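Local coordinates for probable enoyl-CoA hydratase/isomerase (Pseudomonas aeruginosa, PDB 7BOR), which binds coenzyme A and probably acts as a delta(3)-delta(2)-enoyl-CoA isomerase of the crotonase family, at residues Gly12-Leu18 with Arg49-Gly55; Ile66-Leu70 with Leu242-Met246; Arg121-Met127 with Gly160-Glu166. All blocks are in the same frame, centred on the assembly; numbering follows the deposited sequence.

Interaction 1 of 3, residues Gly12-Leu18 with Arg49-Gly55; sequences GLLTLRL and RVVLITG
Leu13 rests its CD1 methyl against the neighbouring strand, 3.4 Å from Val50 O and 4.0 Å from Leu52 CB, bridging two residues that project from the same face of the sheet. CG, anti to the backbone N, runs along the strand, and the second torsion (68°) then swings CD1 toward strand 50-54. Next to it Thr15 and Leu52 lie side by side, and Thr15 CG2 also comes within 4.4 Å of Thr54 CG2. On the other face Leu14 CB meets Val51 CG2 at 4.0 Å, while Leu16 CD1 reaches back to Val51 CG1; helix 29-44 covers this side, with Leu39 and Ala38 against Leu16, whereas helix 182-196 packs on Leu13, Val50 and Thr54.

Between these two layers the backbones run parallel, 18° apart, joined by a ladder in which Leu14 and Leu16 each both give and accept a hydrogen bond; Leu14 N to Val50 O is 2.8 Å. The ladder starts with a forked grip, since Gly12 O accepts from both Arg49 N (2.7 Å) and Val50 N (3.0 Å). At the far end Thr54 OG1 bonds to Gly56 N and Ala98 O, tying the strand end to its next neighbour, strand 95-99. Strand 13-18, helix 29-44 and strand 50-54 thus form a beta-alpha-beta crossover, a building unit of the crotonase fold.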
loop_
_atom_site.group_PDB
_atom_site.type_symbol
_atom_site.label_atom_id
_atom_site.label_comp_id
_atom_site.label_asym_id
_atom_site.label_seq_id
_atom_site.Cartn_x
_atom_site.Cartn_y
_atom_site.Cartn_z
ATOM N N GLY A 12 -11.458 -11.562 15.610
ATOM C CA GLY A 12 -11.815 -11.433 14.202
ATOM C C GLY A 12 -10.934 -10.504 13.374
ATOM O O GLY A 12 -11.088 -10.462 12.143
ATOM N N LEU A 13 -9.995 -9.797 13.999
ATOM C CA LEU A 13 -9.245 -8.722 13.374
ATOM C C LEU A 13 -7.752 -9.019 13.440
ATOM O O LEU A 13 -7.177 -9.113 14.530
ATOM C CB LEU A 13 -9.556 -7.399 14.078
ATOM C CG LEU A 13 -8.624 -6.256 13.749
ATOM C CD1 LEU A 13 -8.818 -5.841 12.291
ATOM C CD2 LEU A 13 -8.891 -5.113 14.714
ATOM N N LEU A 14 -7.119 -9.122 12.277
ATOM C CA LEU A 14 -5.670 -9.271 12.196
ATOM C C LEU A 14 -5.048 -7.921 11.870
ATOM O O LEU A 14 -5.442 -7.279 10.900
ATOM C CB LEU A 14 -5.284 -10.308 11.134
ATOM C CG LEU A 14 -3.768 -10.463 10.988
ATOM C CD1 LEU A 14 -3.103 -10.923 12.295
ATOM C CD2 LEU A 14 -3.483 -11.422 9.867
ATOM N N THR A 15 -4.079 -7.499 12.672
ATOM C CA THR A 15 -3.410 -6.220 12.506
ATOM C C THR A 15 -1.946 -6.419 12.125
ATOM O O THR A 15 -1.170 -6.979 12.913
ATOM C CB THR A 15 -3.505 -5.405 13.794
ATOM O OG1 THR A 15 -4.877 -5.107 14.062
ATOM C CG2 THR A 15 -2.719 -4.110 13.660
ATOM N N LEU A 16 -1.567 -5.929 10.930
ATOM C CA LEU A 16 -0.170 -5.883 10.484
ATOM C C LEU A 16 0.393 -4.494 10.783
ATOM O O LEU A 16 -0.046 -3.494 10.203
ATOM C CB LEU A 16 -0.064 -6.214 9.007
ATOM C CG LEU A 16 -0.760 -7.500 8.569
ATOM C CD1 LEU A 16 -0.631 -7.714 7.062
ATOM C CD2 LEU A 16 -0.231 -8.701 9.350
ATOM N N ARG A 17 1.361 -4.426 11.689
ATOM C CA ARG A 17 1.873 -3.165 12.196
ATOM C C ARG A 17 3.348 -3.056 11.809
ATOM O O ARG A 17 4.208 -3.694 12.415
ATOM C CB ARG A 17 1.669 -3.069 13.714
ATOM C CG ARG A 17 2.542 -2.000 14.470
ATOM C CD ARG A 17 1.746 -0.770 14.963
ATOM N NE ARG A 17 2.478 0.105 15.904
ATOM C CZ ARG A 17 3.602 0.784 15.616
ATOM N NH1 ARG A 17 4.175 0.677 14.425
ATOM N NH2 ARG A 17 4.175 1.576 16.523
ATOM N N LEU A 18 3.641 -2.219 10.817
ATOM C CA LEU A 18 5.012 -1.907 10.429
ATOM C C LEU A 18 5.781 -1.296 11.593
ATOM O O LEU A 18 5.407 -0.242 12.111
ATOM C CB LEU A 18 4.973 -0.941 9.236
ATOM C CG LEU A 18 4.753 -1.517 7.821
ATOM C CD1 LEU A 18 3.658 -2.540 7.682
ATOM C CD2 LEU A 18 4.526 -0.386 6.778
ATOM N N ARG A 49 -11.628 -12.150 10.109
ATOM C CA ARG A 49 -12.671 -11.454 9.370
ATOM C C ARG A 49 -12.164 -10.199 8.672
ATOM O O ARG A 49 -12.642 -9.879 7.583
ATOM C CB ARG A 49 -13.813 -11.077 10.331
ATOM C CG ARG A 49 -14.543 -12.301 10.900
ATOM C CD ARG A 49 -16.046 -12.227 10.615
ATOM N NE ARG A 49 -16.325 -11.564 9.337
ATOM C CZ ARG A 49 -17.373 -10.769 9.117
ATOM N NH1 ARG A 49 -18.259 -10.560 10.087
ATOM N NH2 ARG A 49 -17.540 -10.183 7.925
ATOM N N VAL A 50 -11.186 -9.516 9.253
ATOM C CA VAL A 50 -10.717 -8.229 8.752
ATOM C C VAL A 50 -9.222 -8.098 9.033
ATOM O O VAL A 50 -8.738 -8.480 10.107
ATOM C CB VAL A 50 -11.502 -7.068 9.402
ATOM C CG1 VAL A 50 -11.038 -5.728 8.872
ATOM C CG2 VAL A 50 -13.011 -7.245 9.177
ATOM N N VAL A 51 -8.495 -7.503 8.077
ATOM C CA VAL A 51 -7.111 -7.115 8.295
ATOM C C VAL A 51 -7.004 -5.601 8.352
ATOM O O VAL A 51 -7.587 -4.892 7.523
ATOM C CB VAL A 51 -6.190 -7.693 7.199
ATOM C CG1 VAL A 51 -4.788 -7.030 7.255
ATOM C CG2 VAL A 51 -6.097 -9.220 7.335
ATOM N N LEU A 52 -6.201 -5.120 9.298
ATOM C CA LEU A 52 -5.823 -3.727 9.406
ATOM C C LEU A 52 -4.321 -3.562 9.172
ATOM O O LEU A 52 -3.508 -4.284 9.765
ATOM C CB LEU A 52 -6.230 -3.212 10.781
ATOM C CG LEU A 52 -6.248 -1.719 10.983
ATOM C CD1 LEU A 52 -7.367 -1.428 11.982
ATOM C CD2 LEU A 52 -4.912 -1.320 11.487
ATOM N N ILE A 53 -3.946 -2.585 8.351
ATOM C CA ILE A 53 -2.533 -2.285 8.114
ATOM C C ILE A 53 -2.223 -0.892 8.620
ATOM O O ILE A 53 -2.923 0.065 8.273
ATOM C CB ILE A 53 -2.165 -2.369 6.624
ATOM C CG1 ILE A 53 -2.469 -3.729 6.058
ATOM C CG2 ILE A 53 -0.661 -2.168 6.405
ATOM C CD1 ILE A 53 -2.251 -3.834 4.561
ATOM N N THR A 54 -1.111 -0.751 9.333
ATOM C CA THR A 54 -0.741 0.549 9.876
ATOM C C THR A 54 0.740 0.590 10.238
ATOM O O THR A 54 1.342 -0.431 10.572
ATOM C CB THR A 54 -1.619 0.856 11.108
ATOM O OG1 THR A 54 -1.324 2.148 11.622
ATOM C CG2 THR A 54 -1.383 -0.166 12.211
ATOM N N GLY A 55 1.312 1.783 10.185
ATOM C CA GLY A 55 2.618 2.028 10.745
ATOM C C GLY A 55 2.607 2.609 12.150
ATOM O O GLY A 55 3.684 2.876 12.692
#

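Interaction 2 of 3, residues Ile66-Leu70 with Leu242-Met246; sequences ILDFL and LSAFM. With COA (coenzyme A), chain C.
Ile66 is unusual in facing two partners at once: its side chain packs on Leu242 and Met246, while its own backbone N-H bonds N1A of the adenine of coenzyme A. That bond is 3.0 Å from Ile66 N to N1A and nearly straight (168°). The two segments themselves share no hydrogen bond, just apolar packing. The branches of Ile66 divide the work. CG2, anti to the backbone N, sits 3.7 Å from both Leu242 CD2 and Met246 SD, and CD1 crosses to Phe245 CD1 at 3.9 Å, the two side chains meeting at about a right angle. The same CD1 is 3.8 Å from O5P of the pantetheine arm. Phe245 likewise touches both helix and ligand, its CE1 and CZ lying against the amide around N8P.

The Leu242 and Leu70 side chains slide past each other, Leu242 CB to Leu70 CD2 3.7 Å, and Leu242 CD1 approaches Phe69 CB. Met246, just past the helix end, bends at chi2 and chi3 and thereby curls its CE methyl back to Leu67 CG, 3.5 Å away. Phe69 turns a ring edge to the ligand sulfur, CE2 lying 4.1 Å from S1P.

Arg248, Ser62 O and Asn64 O add further hydrogen bonds to coenzyme A. Helix 236-245 packs against helix 66-71 beside the ligand, and Leu233 of helix 200-233 touches both Phe69 and Leu242.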
loop_
_atom_site.group_PDB
_atom_site.type_symbol
_atom_site.label_atom_id
_atom_site.label_comp_id
_atom_site.label_asym_id
_atom_site.label_seq_id
_atom_site.Cartn_x
_atom_site.Cartn_y
_atom_site.Cartn_z
ATOM N N ILE A 66 15.326 1.544 -0.184
ATOM C CA ILE A 66 16.045 1.934 -1.400
ATOM C C ILE A 66 17.376 1.178 -1.538
ATOM O O ILE A 66 17.814 0.866 -2.654
ATOM C CB ILE A 66 16.249 3.462 -1.402
ATOM C CG1 ILE A 66 14.893 4.145 -1.610
ATOM C CG2 ILE A 66 17.253 3.886 -2.464
ATOM C CD1 ILE A 66 14.960 5.608 -1.865
ATOM N N LEU A 67 18.055 0.928 -0.415
ATOM C CA LEU A 67 19.226 0.054 -0.417
ATOM C C LEU A 67 18.913 -1.282 -1.055
ATOM O O LEU A 67 19.694 -1.796 -1.863
ATOM C CB LEU A 67 19.723 -0.178 1.009
ATOM C CG LEU A 67 20.602 0.914 1.607
ATOM C CD1 LEU A 67 21.309 0.360 2.827
ATOM C CD2 LEU A 67 21.605 1.390 0.599
ATOM N N ASP A 68 17.779 -1.882 -0.675
ATOM C CA ASP A 68 17.365 -3.112 -1.324
ATOM C C ASP A 68 17.256 -2.910 -2.825
ATOM O O ASP A 68 17.684 -3.768 -3.605
ATOM C CB ASP A 68 16.041 -3.597 -0.744
ATOM C CG ASP A 68 16.207 -4.262 0.610
ATOM O OD1 ASP A 68 17.027 -3.769 1.441
ATOM O OD2 ASP A 68 15.483 -5.257 0.841
ATOM N N PHE A 69 16.709 -1.765 -3.244
ATOM C CA PHE A 69 16.551 -1.486 -4.669
ATOM C C PHE A 69 17.901 -1.393 -5.367
ATOM O O PHE A 69 18.048 -1.841 -6.512
ATOM C CB PHE A 69 15.780 -0.178 -4.880
ATOM C CG PHE A 69 14.315 -0.365 -5.072
ATOM C CD1 PHE A 69 13.763 -1.644 -5.159
ATOM C CD2 PHE A 69 13.477 0.729 -5.177
ATOM C CE1 PHE A 69 12.413 -1.835 -5.360
ATOM C CE2 PHE A 69 12.122 0.547 -5.349
ATOM C CZ PHE A 69 11.590 -0.736 -5.452
ATOM N N LEU A 70 18.878 -0.811 -4.693
ATOM C CA LEU A 70 20.188 -0.562 -5.274
ATOM C C LEU A 70 21.052 -1.819 -5.273
ATOM O O LEU A 70 21.722 -2.099 -6.267
ATOM C CB LEU A 70 20.880 0.554 -4.497
ATOM C CG LEU A 70 20.406 1.963 -4.864
ATOM C CD1 LEU A 70 20.846 2.984 -3.803
ATOM C CD2 LEU A 70 20.901 2.376 -6.267
ATOM N N LEU A 242 18.568 7.161 -7.270
ATOM C CA LEU A 242 18.359 6.381 -6.057
ATOM C C LEU A 242 19.505 6.568 -5.067
ATOM O O LEU A 242 19.278 6.775 -3.865
ATOM C CB LEU A 242 18.205 4.896 -6.423
ATOM C CG LEU A 242 16.838 4.396 -6.862
ATOM C CD1 LEU A 242 16.870 2.873 -7.200
ATOM C CD2 LEU A 242 15.828 4.733 -5.771
ATOM N N SER A 243 20.746 6.442 -5.548
ATOM C CA SER A 243 21.891 6.613 -4.671
ATOM C C SER A 243 22.083 8.071 -4.333
ATOM O O SER A 243 22.782 8.378 -3.367
ATOM C CB SER A 243 23.162 6.030 -5.302
ATOM O OG SER A 243 23.377 6.555 -6.589
ATOM N N ALA A 244 21.457 8.963 -5.102
ATOM C CA ALA A 244 21.444 10.383 -4.771
ATOM C C ALA A 244 20.588 10.656 -3.538
ATOM O O ALA A 244 20.942 11.516 -2.716
ATOM C CB ALA A 244 20.923 11.201 -5.958
ATOM N N PHE A 245 19.459 9.930 -3.392
ATOM C CA PHE A 245 18.618 10.076 -2.199
ATOM C C PHE A 245 19.354 9.639 -0.927
ATOM O O PHE A 245 19.431 10.396 0.046
ATOM C CB PHE A 245 17.299 9.299 -2.341
ATOM C CG PHE A 245 16.419 9.443 -1.128
ATOM C CD1 PHE A 245 16.596 8.620 -0.014
ATOM C CD2 PHE A 245 15.470 10.444 -1.070
ATOM C CE1 PHE A 245 15.836 8.801 1.133
ATOM C CE2 PHE A 245 14.696 10.619 0.064
ATOM C CZ PHE A 245 14.897 9.812 1.173
ATOM N N MET A 246 19.862 8.409 -0.881
ATOM C CA MET A 246 20.987 8.169 0.015
ATOM C C MET A 246 22.052 9.229 -0.289
ATOM O O MET A 246 22.108 9.767 -1.396
ATOM C CB MET A 246 21.522 6.748 -0.181
ATOM C CG MET A 246 20.483 5.748 -0.722
ATOM S SD MET A 246 19.028 5.493 0.333
ATOM C CE MET A 246 19.699 4.328 1.511
HETATM N N1A COA C . 14.846 3.455 2.072
HETATM C C2A COA C . 15.988 3.356 2.808
HETATM N N3A COA C . 16.215 4.168 3.885
HETATM C C4A COA C . 15.252 5.052 4.193
HETATM C C5A COA C . 14.111 5.164 3.482
HETATM C C6A COA C . 13.911 4.344 2.391
HETATM N N6A COA C . 12.731 4.314 1.514
HETATM N N7A COA C . 13.339 6.146 4.026
HETATM C C8A COA C . 13.996 6.666 5.086
HETATM N N9A COA C . 15.137 5.988 5.134
HETATM C C1B COA C . 16.077 6.283 6.234
HETATM C C2B COA C . 17.053 7.542 5.962
HETATM O O2B COA C . 18.084 7.118 4.984
HETATM C C3B COA C . 17.472 7.759 7.177
HETATM O O3B COA C . 18.489 6.747 7.572
HETATM P P3B COA C . 19.570 7.017 8.754
HETATM O O7A COA C . 18.935 7.730 9.931
HETATM O O8A COA C . 20.673 7.848 8.157
HETATM O O9A COA C . 20.055 5.676 9.219
HETATM C C4B COA C . 16.275 7.513 8.129
HETATM O O4B COA C . 15.431 6.472 7.364
HETATM C C5B COA C . 15.493 8.658 8.404
HETATM O O5B COA C . 14.939 9.027 7.181
HETATM P P1A COA C . 14.903 10.611 6.783
HETATM O O1A COA C . 14.720 10.812 5.292
HETATM O O2A COA C . 16.128 11.378 7.228
HETATM O O3A COA C . 13.620 11.199 7.635
HETATM P P2A COA C . 12.793 12.466 6.976
HETATM O O4A COA C . 11.791 12.936 8.026
HETATM O O5A COA C . 13.846 13.463 6.596
HETATM O O6A COA C . 12.050 12.024 5.556
HETATM C CBP COA C . 10.614 10.775 4.099
HETATM C CCP COA C . 10.889 11.177 5.593
HETATM C CDP COA C . 9.677 9.515 4.066
HETATM C CEP COA C . 9.936 11.943 3.341
HETATM C CAP COA C . 12.043 10.512 3.524
HETATM O OAP COA C . 12.657 9.576 4.357
HETATM C C9P COA C . 12.024 9.923 2.114
HETATM O O9P COA C . 11.770 10.583 1.149
HETATM N N8P COA C . 12.372 8.489 2.025
HETATM C C7P COA C . 12.388 7.777 0.745
HETATM C C6P COA C . 10.985 7.809 0.068
HETATM C C5P COA C . 11.144 6.996 -1.257
HETATM O O5P COA C . 11.698 7.432 -2.205
HETATM N N4P COA C . 10.569 5.663 -1.293
HETATM C C3P COA C . 10.733 4.853 -2.474
HETATM C C2P COA C . 9.749 5.262 -3.538
HETATM S S1P COA C . 10.096 4.119 -4.896
#

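Interaction 3 of 3, residues Arg121-Met127 with Gly160-Glu166; sequences RNARLKM and GQDFSGE
The two segments run antiparallel, their end-to-end directions 165° apart, and pair as a short ladder in which Leu125 and Phe163 form the hydrogen-bonded pair, Leu125 N to Phe163 O at 2.8 Å and Phe163 N to Leu125 O at 2.9 Å. Strand 163-164 pairs at the edge of the small sheet 102-104, 124-126, 163-164 and leads straight into helix 165-171, whose first N-H groups are taken up by the other segment: Gly165 N bonds to Ala123 O from above the carbonyl plane, and Glu166 N to Arg121 O. At the other end a water stands in for a direct bond, accepting from Met127 N and donating to Gln161 O.

Among the side chains, Leu125 and Phe163 dominate. Leu125 CB stands over one face of the ring, 3.6 Å from its centroid and only 16° off the normal, a CH-pi contact. Phe163 reaches this place because its CG lies between the backbone N and the carbonyl carbon (chi1 55°), which folds the ring over the partner strand. Met127 CE comes to the ring edge, 4.1 Å from CE1, and Trp171, Thr108 and Leu156 are among its further neighbours.

The polar side chains lie toward the outside. Lys126 and Asp162 run side by side, CB to CB 3.4 Å, with Lys126 NZ 4.1 Å from Asp162 OD2. Arg121 and Glu166 also lie alongside, the carboxylate meeting the aliphatic part of the arginine, Glu166 OE1 to Arg121 CD 3.1 Å. Ser164 OG caps Gln167 N at the helix start. The charged pairs thus stay beyond salt-bridge range and probably contribute only a diffuse attraction, so most of the specific hold probably comes from the backbone bonds and the aromatic face.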
loop_
_atom_site.group_PDB
_atom_site.type_symbol
_atom_site.label_atom_id
_atom_site.label_comp_id
_atom_site.label_asym_id
_atom_site.label_seq_id
_atom_site.Cartn_x
_atom_site.Cartn_y
_atom_site.Cartn_z
ATOM N N ARG A 121 -5.135 13.934 8.823
ATOM C CA ARG A 121 -5.297 15.076 7.931
ATOM C C ARG A 121 -3.975 15.521 7.324
ATOM O O ARG A 121 -3.930 16.100 6.211
ATOM C CB ARG A 121 -5.947 16.252 8.681
ATOM C CG ARG A 121 -7.347 16.323 8.529
ATOM C CD ARG A 121 -7.900 17.682 9.192
ATOM N NE ARG A 121 -7.817 17.602 10.642
ATOM C CZ ARG A 121 -8.781 17.130 11.438
ATOM N NH1 ARG A 121 -8.603 17.141 12.753
ATOM N NH2 ARG A 121 -9.928 16.665 10.934
ATOM N N ASN A 122 -2.932 15.491 8.152
ATOM C CA ASN A 122 -1.626 15.991 7.757
ATOM C C ASN A 122 -0.679 14.874 7.348
ATOM O O ASN A 122 0.536 15.103 7.302
ATOM C CB ASN A 122 -0.960 16.814 8.893
ATOM C CG ASN A 122 -1.719 18.128 9.197
ATOM O OD1 ASN A 122 -1.577 19.127 8.505
ATOM N ND2 ASN A 122 -2.555 18.082 10.207
ATOM N N ALA A 123 -1.187 13.671 7.087
ATOM C CA ALA A 123 -0.296 12.674 6.521
ATOM C C ALA A 123 0.258 13.232 5.222
ATOM O O ALA A 123 -0.313 14.149 4.635
ATOM C CB ALA A 123 -1.024 11.342 6.296
ATOM N N ARG A 124 1.392 12.677 4.777
ATOM C CA ARG A 124 2.105 13.155 3.586
ATOM C C ARG A 124 2.219 12.018 2.580
ATOM O O ARG A 124 3.064 11.142 2.742
ATOM C CB ARG A 124 3.511 13.622 3.921
ATOM C CG ARG A 124 3.595 14.906 4.661
ATOM C CD ARG A 124 4.751 14.927 5.678
ATOM N NE ARG A 124 4.760 16.223 6.348
ATOM C CZ ARG A 124 5.748 17.114 6.285
ATOM N NH1 ARG A 124 6.888 16.841 5.643
ATOM N NH2 ARG A 124 5.609 18.283 6.906
ATOM N N LEU A 125 1.433 12.063 1.521
ATOM C CA LEU A 125 1.385 10.983 0.554
ATOM C C LEU A 125 2.116 11.404 -0.705
ATOM O O LEU A 125 1.884 12.513 -1.209
ATOM C CB LEU A 125 -0.056 10.628 0.212
ATOM C CG LEU A 125 -0.915 10.022 1.314
ATOM C CD1 LEU A 125 -1.513 11.203 2.156
ATOM C CD2 LEU A 125 -1.992 9.069 0.814
ATOM N N LYS A 126 2.980 10.532 -1.241
ATOM C CA LYS A 126 3.398 10.792 -2.613
ATOM C C LYS A 126 3.899 9.548 -3.341
ATOM O O LYS A 126 4.257 8.542 -2.734
ATOM C CB LYS A 126 4.453 11.889 -2.697
ATOM C CG LYS A 126 5.828 11.596 -2.287
ATOM C CD LYS A 126 6.720 12.778 -2.699
ATOM C CE LYS A 126 8.146 12.510 -2.292
ATOM N NZ LYS A 126 8.752 13.511 -1.342
ATOM N N MET A 127 3.989 9.686 -4.664
ATOM C CA MET A 127 4.443 8.601 -5.552
ATOM C C MET A 127 5.656 9.155 -6.285
ATOM O O MET A 127 5.527 9.797 -7.342
ATOM C CB MET A 127 3.320 8.159 -6.479
ATOM C CG MET A 127 2.309 7.346 -5.694
ATOM S SD MET A 127 0.702 7.100 -6.478
ATOM C CE MET A 127 0.103 8.799 -6.313
ATOM N N GLY A 160 4.964 13.493 -9.626
ATOM C CA GLY A 160 5.319 13.060 -8.281
ATOM C C GLY A 160 4.891 14.036 -7.204
ATOM O O GLY A 160 5.477 14.049 -6.113
ATOM N N GLN A 161 3.832 14.813 -7.466
ATOM C CA GLN A 161 3.344 15.810 -6.511
ATOM C C GLN A 161 2.860 15.142 -5.234
ATOM O O GLN A 161 2.078 14.195 -5.275
ATOM C CB GLN A 161 2.209 16.612 -7.161
ATOM C CG GLN A 161 1.507 17.630 -6.254
ATOM C CD GLN A 161 2.409 18.748 -5.829
ATOM O OE1 GLN A 161 2.993 19.468 -6.651
ATOM N NE2 GLN A 161 2.550 18.894 -4.542
ATOM N N ASP A 162 3.317 15.625 -4.087
ATOM C CA ASP A 162 2.772 15.049 -2.868
ATOM C C ASP A 162 1.478 15.755 -2.479
ATOM O O ASP A 162 1.091 16.790 -3.034
ATOM C CB ASP A 162 3.753 15.076 -1.690
ATOM C CG ASP A 162 4.469 16.367 -1.556
ATOM O OD1 ASP A 162 3.764 17.379 -1.555
ATOM O OD2 ASP A 162 5.733 16.346 -1.448
ATOM N N PHE A 163 0.772 15.120 -1.565
ATOM C CA PHE A 163 -0.545 15.575 -1.197
ATOM C C PHE A 163 -0.816 15.156 0.225
ATOM O O PHE A 163 -0.163 14.260 0.763
ATOM C CB PHE A 163 -1.614 15.062 -2.146
ATOM C CG PHE A 163 -1.667 13.579 -2.336
ATOM C CD1 PHE A 163 -0.806 12.921 -3.235
ATOM C CD2 PHE A 163 -2.654 12.822 -1.723
ATOM C CE1 PHE A 163 -0.925 11.551 -3.462
ATOM C CE2 PHE A 163 -2.783 11.449 -1.989
ATOM C CZ PHE A 163 -1.919 10.825 -2.842
ATOM N N SER A 164 -1.704 15.896 0.861
ATOM C CA SER A 164 -2.007 15.691 2.269
ATOM C C SER A 164 -3.097 14.645 2.408
ATOM O O SER A 164 -3.843 14.351 1.464
ATOM C CB SER A 164 -2.517 16.981 2.922
ATOM O OG SER A 164 -3.814 17.336 2.351
ATOM N N GLY A 165 -3.218 14.105 3.620
ATOM C CA GLY A 165 -4.335 13.221 3.912
ATOM C C GLY A 165 -5.682 13.877 3.651
ATOM O O GLY A 165 -6.631 13.225 3.198
ATOM N N GLU A 166 -5.810 15.148 4.025
ATOM C CA GLU A 166 -7.006 15.912 3.701
ATOM C C GLU A 166 -7.318 15.801 2.204
ATOM O O GLU A 166 -8.450 15.499 1.803
ATOM C CB GLU A 166 -6.790 17.373 4.122
ATOM C CG GLU A 166 -8.067 18.193 4.062
ATOM C CD GLU A 166 -8.835 18.108 5.385
ATOM O OE1 GLU A 166 -8.489 18.862 6.347
ATOM O OE2 GLU A 166 -9.754 17.259 5.472
HETATM O O HOH W 1 2.540 11.778 -6.001
#

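The three contacts join different layers of one crotonase-type chain, and none touches another. Interaction 1 pairs two strands of the main sheet and closes before interaction 2 opens; their centres are 29 Å apart, although helix 66-71 is the next regular element after strand 50-54. Interaction 3 belongs to the smaller sheet and is nested within the chain loop that interaction 2 closes, with nearest atoms about 7 Å apart. Coenzyme A relates them: interaction 2 touches it directly, the Lys126 side chain of interaction 3 lies about 5 Å from it, and the Leu18 side chain at the end of interaction 1 about 11 Å. The last modelled helix, 236-245, brings one wall to the ligand.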